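Local coordinates for sarcosine oxidase (Pyrococcus horikoshii, PDB 1Y56), which probably oxidises L-proline as the beta subunit of a dye-linked L-proline dehydrogenase complex, and carries bound FAD and FMN, at residues E58-V63 against V361-P366. Residues are numbered along the deposited sequence; the frame is centred on the assembly and turned at random.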
ATOM      1  N   GLU B  58      -5.353 -54.040  40.117  1.00 35.25           N
ATOM      2  CA  GLU B  58      -5.276 -55.290  39.404  1.00 34.75           C
ATOM      3  C   GLU B  58      -5.372 -55.112  37.897  1.00 34.39           C
ATOM      4  O   GLU B  58      -4.505 -55.578  37.177  1.00 34.53           O
ATOM      5  CB  GLU B  58      -6.344 -56.233  39.932  1.00 34.64           C
ATOM      6  CG  GLU B  58      -6.727 -57.333  38.993  1.00 35.78           C
ATOM      7  CD  GLU B  58      -7.649 -58.315  39.647  1.00 37.23           C
ATOM      8  OE1 GLU B  58      -8.070 -58.037  40.796  1.00 37.74           O
ATOM      9  OE2 GLU B  58      -7.930 -59.369  39.030  1.00 37.61           O
ATOM     10  N   ALA B  59      -6.404 -54.420  37.426  1.00 33.96           N
ATOM     11  CA  ALA B  59      -6.666 -54.328  35.996  1.00 33.38           C
ATOM     12  C   ALA B  59      -5.463 -53.786  35.230  1.00 32.91           C
ATOM     13  O   ALA B  59      -4.996 -54.413  34.275  1.00 32.82           O
ATOM     14  CB  ALA B  59      -7.917 -53.484  35.719  1.00 33.47           C
ATOM     15  N   ASN B  60      -4.955 -52.636  35.667  1.00 32.21           N
ATOM     16  CA  ASN B  60      -3.822 -51.990  35.001  1.00 31.42           C
ATOM     17  C   ASN B  60      -2.579 -52.875  34.988  1.00 31.27           C
ATOM     18  O   ASN B  60      -1.824 -52.888  34.016  1.00 31.28           O
ATOM     19  CB  ASN B  60      -3.489 -50.647  35.661  1.00 31.12           C
ATOM     20  CG  ASN B  60      -4.478 -49.548  35.313  1.00 29.60           C
ATOM     21  OD1 ASN B  60      -4.845 -49.353  34.156  1.00 27.68           O
ATOM     22  ND2 ASN B  60      -4.901 -48.810  36.324  1.00 28.70           N
ATOM     23  N   VAL B  61      -2.375 -53.606  36.076  1.00 30.99           N
ATOM     24  CA  VAL B  61      -1.222 -54.475  36.206  1.00 30.91           C
ATOM     25  C   VAL B  61      -1.339 -55.660  35.254  1.00 31.22           C
ATOM     26  O   VAL B  61      -0.347 -56.041  34.612  1.00 31.68           O
ATOM     27  CB  VAL B  61      -1.024 -54.929  37.661  1.00 30.82           C
ATOM     28  CG1 VAL B  61      -0.122 -56.153  37.743  1.00 30.45           C
ATOM     29  CG2 VAL B  61      -0.470 -53.779  38.502  1.00 30.88           C
ATOM     30  N   ARG B  62      -2.542 -56.224  35.141  1.00 31.04           N
ATOM     31  CA  ARG B  62      -2.777 -57.338  34.219  1.00 30.92           C
ATOM     32  C   ARG B  62      -2.646 -56.873  32.772  1.00 30.78           C
ATOM     33  O   ARG B  62      -1.976 -57.520  31.966  1.00 31.07           O
ATOM     34  CB  ARG B  62      -4.142 -58.003  34.442  1.00 31.18           C
ATOM     35  CG  ARG B  62      -4.564 -58.181  35.894  1.00 31.53           C
ATOM     36  CD  ARG B  62      -5.060 -59.585  36.182  1.00 33.42           C
ATOM     37  NE  ARG B  62      -5.814 -60.163  35.075  1.00 34.42           N
ATOM     38  CZ  ARG B  62      -7.138 -60.288  35.048  1.00 35.50           C
ATOM     39  NH1 ARG B  62      -7.876 -59.872  36.071  1.00 35.28           N
ATOM     40  NH2 ARG B  62      -7.728 -60.822  33.985  1.00 35.82           N
ATOM     41  N   VAL B  63      -3.276 -55.746  32.453  1.00 30.42           N
ATOM     42  CA  VAL B  63      -3.188 -55.160  31.125  1.00 30.37           C
ATOM     43  C   VAL B  63      -1.729 -54.868  30.713  1.00 30.81           C
ATOM     44  O   VAL B  63      -1.314 -55.192  29.602  1.00 30.83           O
ATOM     45  CB  VAL B  63      -4.057 -53.892  31.028  1.00 30.20           C
ATOM     46  CG1 VAL B  63      -3.838 -53.169  29.710  1.00 29.74           C
ATOM     47  CG2 VAL B  63      -5.519 -54.245  31.194  1.00 29.87           C
ATOM     48  N   VAL B 361     -11.280 -55.304  30.767  1.00 39.44           N
ATOM     49  CA  VAL B 361     -11.569 -54.048  30.070  1.00 39.15           C
ATOM     50  C   VAL B 361     -12.601 -53.188  30.797  1.00 39.26           C
ATOM     51  O   VAL B 361     -12.609 -51.968  30.628  1.00 39.61           O
ATOM     52  CB  VAL B 361     -11.989 -54.296  28.579  1.00 39.04           C
ATOM     53  CG1 VAL B 361     -13.384 -54.871  28.482  1.00 38.99           C
ATOM     54  CG2 VAL B 361     -11.885 -53.031  27.748  1.00 38.71           C
ATOM     55  N   GLU B 362     -13.442 -53.804  31.625  1.00 39.05           N
ATOM     56  CA  GLU B 362     -14.524 -53.066  32.296  1.00 39.18           C
ATOM     57  C   GLU B 362     -14.050 -52.021  33.323  1.00 38.24           C
ATOM     58  O   GLU B 362     -14.799 -51.112  33.672  1.00 38.28           O
ATOM     59  CB  GLU B 362     -15.613 -54.002  32.865  1.00 39.60           C
ATOM     60  CG  GLU B 362     -15.148 -55.013  33.920  1.00 42.09           C
ATOM     61  CD  GLU B 362     -14.334 -56.182  33.336  1.00 45.61           C
ATOM     62  OE1 GLU B 362     -13.596 -56.825  34.126  1.00 46.53           O
ATOM     63  OE2 GLU B 362     -14.423 -56.455  32.104  1.00 45.51           O
ATOM     64  N   TRP B 363     -12.803 -52.129  33.768  1.00 37.43           N
ATOM     65  CA  TRP B 363     -12.186 -51.101  34.625  1.00 36.60           C
ATOM     66  C   TRP B 363     -12.214 -49.734  33.944  1.00 36.48           C
ATOM     67  O   TRP B 363     -12.352 -48.704  34.606  1.00 36.00           O
ATOM     68  CB  TRP B 363     -10.746 -51.491  34.952  1.00 36.12           C
ATOM     69  CG  TRP B 363     -10.056 -50.613  35.955  1.00 35.36           C
ATOM     70  CD1 TRP B 363      -9.089 -49.679  35.699  1.00 34.81           C
ATOM     71  CD2 TRP B 363     -10.249 -50.604  37.380  1.00 34.67           C
ATOM     72  NE1 TRP B 363      -8.673 -49.086  36.872  1.00 33.71           N
ATOM     73  CE2 TRP B 363      -9.370 -49.632  37.917  1.00 34.16           C
ATOM     74  CE3 TRP B 363     -11.081 -51.315  38.255  1.00 33.96           C
ATOM     75  CZ2 TRP B 363      -9.307 -49.351  39.286  1.00 33.95           C
ATOM     76  CZ3 TRP B 363     -11.014 -51.035  39.616  1.00 33.11           C
ATOM     77  CH2 TRP B 363     -10.138 -50.061  40.116  1.00 33.69           C
ATOM     78  N   TYR B 364     -12.098 -49.752  32.613  1.00 36.46           N
ATOM     79  CA  TYR B 364     -12.031 -48.550  31.777  1.00 36.46           C
ATOM     80  C   TYR B 364     -13.397 -48.190  31.194  1.00 36.70           C
ATOM     81  O   TYR B 364     -13.485 -47.588  30.121  1.00 36.78           O
ATOM     82  CB  TYR B 364     -10.994 -48.732  30.653  1.00 36.33           C
ATOM     83  CG  TYR B 364      -9.688 -49.328  31.139  1.00 36.41           C
ATOM     84  CD1 TYR B 364      -9.332 -50.644  30.829  1.00 36.20           C
ATOM     85  CD2 TYR B 364      -8.824 -48.586  31.942  1.00 37.01           C
ATOM     86  CE1 TYR B 364      -8.132 -51.192  31.294  1.00 35.86           C
ATOM     87  CE2 TYR B 364      -7.628 -49.126  32.416  1.00 36.66           C
ATOM     88  CZ  TYR B 364      -7.288 -50.421  32.089  1.00 36.26           C
ATOM     89  OH  TYR B 364      -6.104 -50.931  32.573  1.00 36.22           O
ATOM     90  N   ASP B 365     -14.455 -48.555  31.919  1.00 36.91           N
ATOM     91  CA  ASP B 365     -15.833 -48.314  31.502  1.00 36.95           C
ATOM     92  C   ASP B 365     -16.098 -46.833  31.213  1.00 37.00           C
ATOM     93  O   ASP B 365     -15.968 -45.982  32.102  1.00 36.86           O
ATOM     94  CB  ASP B 365     -16.805 -48.835  32.567  1.00 36.94           C
ATOM     95  CG  ASP B 365     -18.258 -48.859  32.097  1.00 37.50           C
ATOM     96  OD1 ASP B 365     -19.112 -49.263  32.905  1.00 38.63           O
ATOM     97  OD2 ASP B 365     -18.567 -48.487  30.942  1.00 37.34           O
ATOM     98  N   PRO B 366     -16.448 -46.526  29.952  1.00 36.99           N
ATOM     99  CA  PRO B 366     -16.900 -45.217  29.496  1.00 37.04           C
ATOM    100  C   PRO B 366     -18.025 -44.641  30.346  1.00 37.24           C
ATOM    101  O   PRO B 366     -18.135 -43.424  30.480  1.00 37.30           O
ATOM    102  CB  PRO B 366     -17.439 -45.513  28.104  1.00 36.98           C
ATOM    103  CG  PRO B 366     -16.625 -46.644  27.632  1.00 36.88           C
ATOM    104  CD  PRO B 366     -16.373 -47.490  28.839  1.00 37.00           C
TER
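Ala-59, in the first turn of helix 58-78, lies opposite Trp-363 of the short 3-10 turn 361-363, their CA atoms 6.5 Å apart. The methyl of Ala-59 packs on the root of the tryptophan, with its CB 3.5 Å from CB of Trp-363, and makes an off-centre CH-pi contact with the five-membered ring, whose centroid is 4.0 Å from that same CB. Since CG of Trp-363 is anti to its backbone N (chi1 -173°), the indole extends along the start of the helix, and NE1 passes ND2 of Asn-60 with amide and ring planes almost perpendicular.

The one hydrogen bond across the contact runs from Tyr-364 OH to OD1 of Asn-60, at 2.6 Å. The hydroxyl stands above the carbonyl plane of the amide, 43° out of it, while OD1 lies at the edge of the phenol ring. On the amide's nitrogen side, ND2 bonds to Asp-57 and Asn-315, and partners at both ends are consistent with this orientation of the amide. One helical turn on, CG2 of Val-63, whose side chain lies about 11 Å from the bound FAD, meets the ring at its other flank, 4.0 Å from CE1 of Tyr-364, so that the amide and the valine lie on either side of the hydroxyl. A leucine in place of Tyr-364 would probably leave OD1 of Asn-60 without its donor in a buried setting and weaken the packing against Val-63.

Met-347 of helix 337-354 touches both Val-63 and Tyr-364, and backbone hydrogen bonds tie Tyr-364 to Ile-318 of strand 317-318. The contact thus joins the start of helix 58-78 to the segment following helix 337-354, against the sheet of the FAD-binding Rossmann-type fold of the FAD-dependent oxidoreductase family.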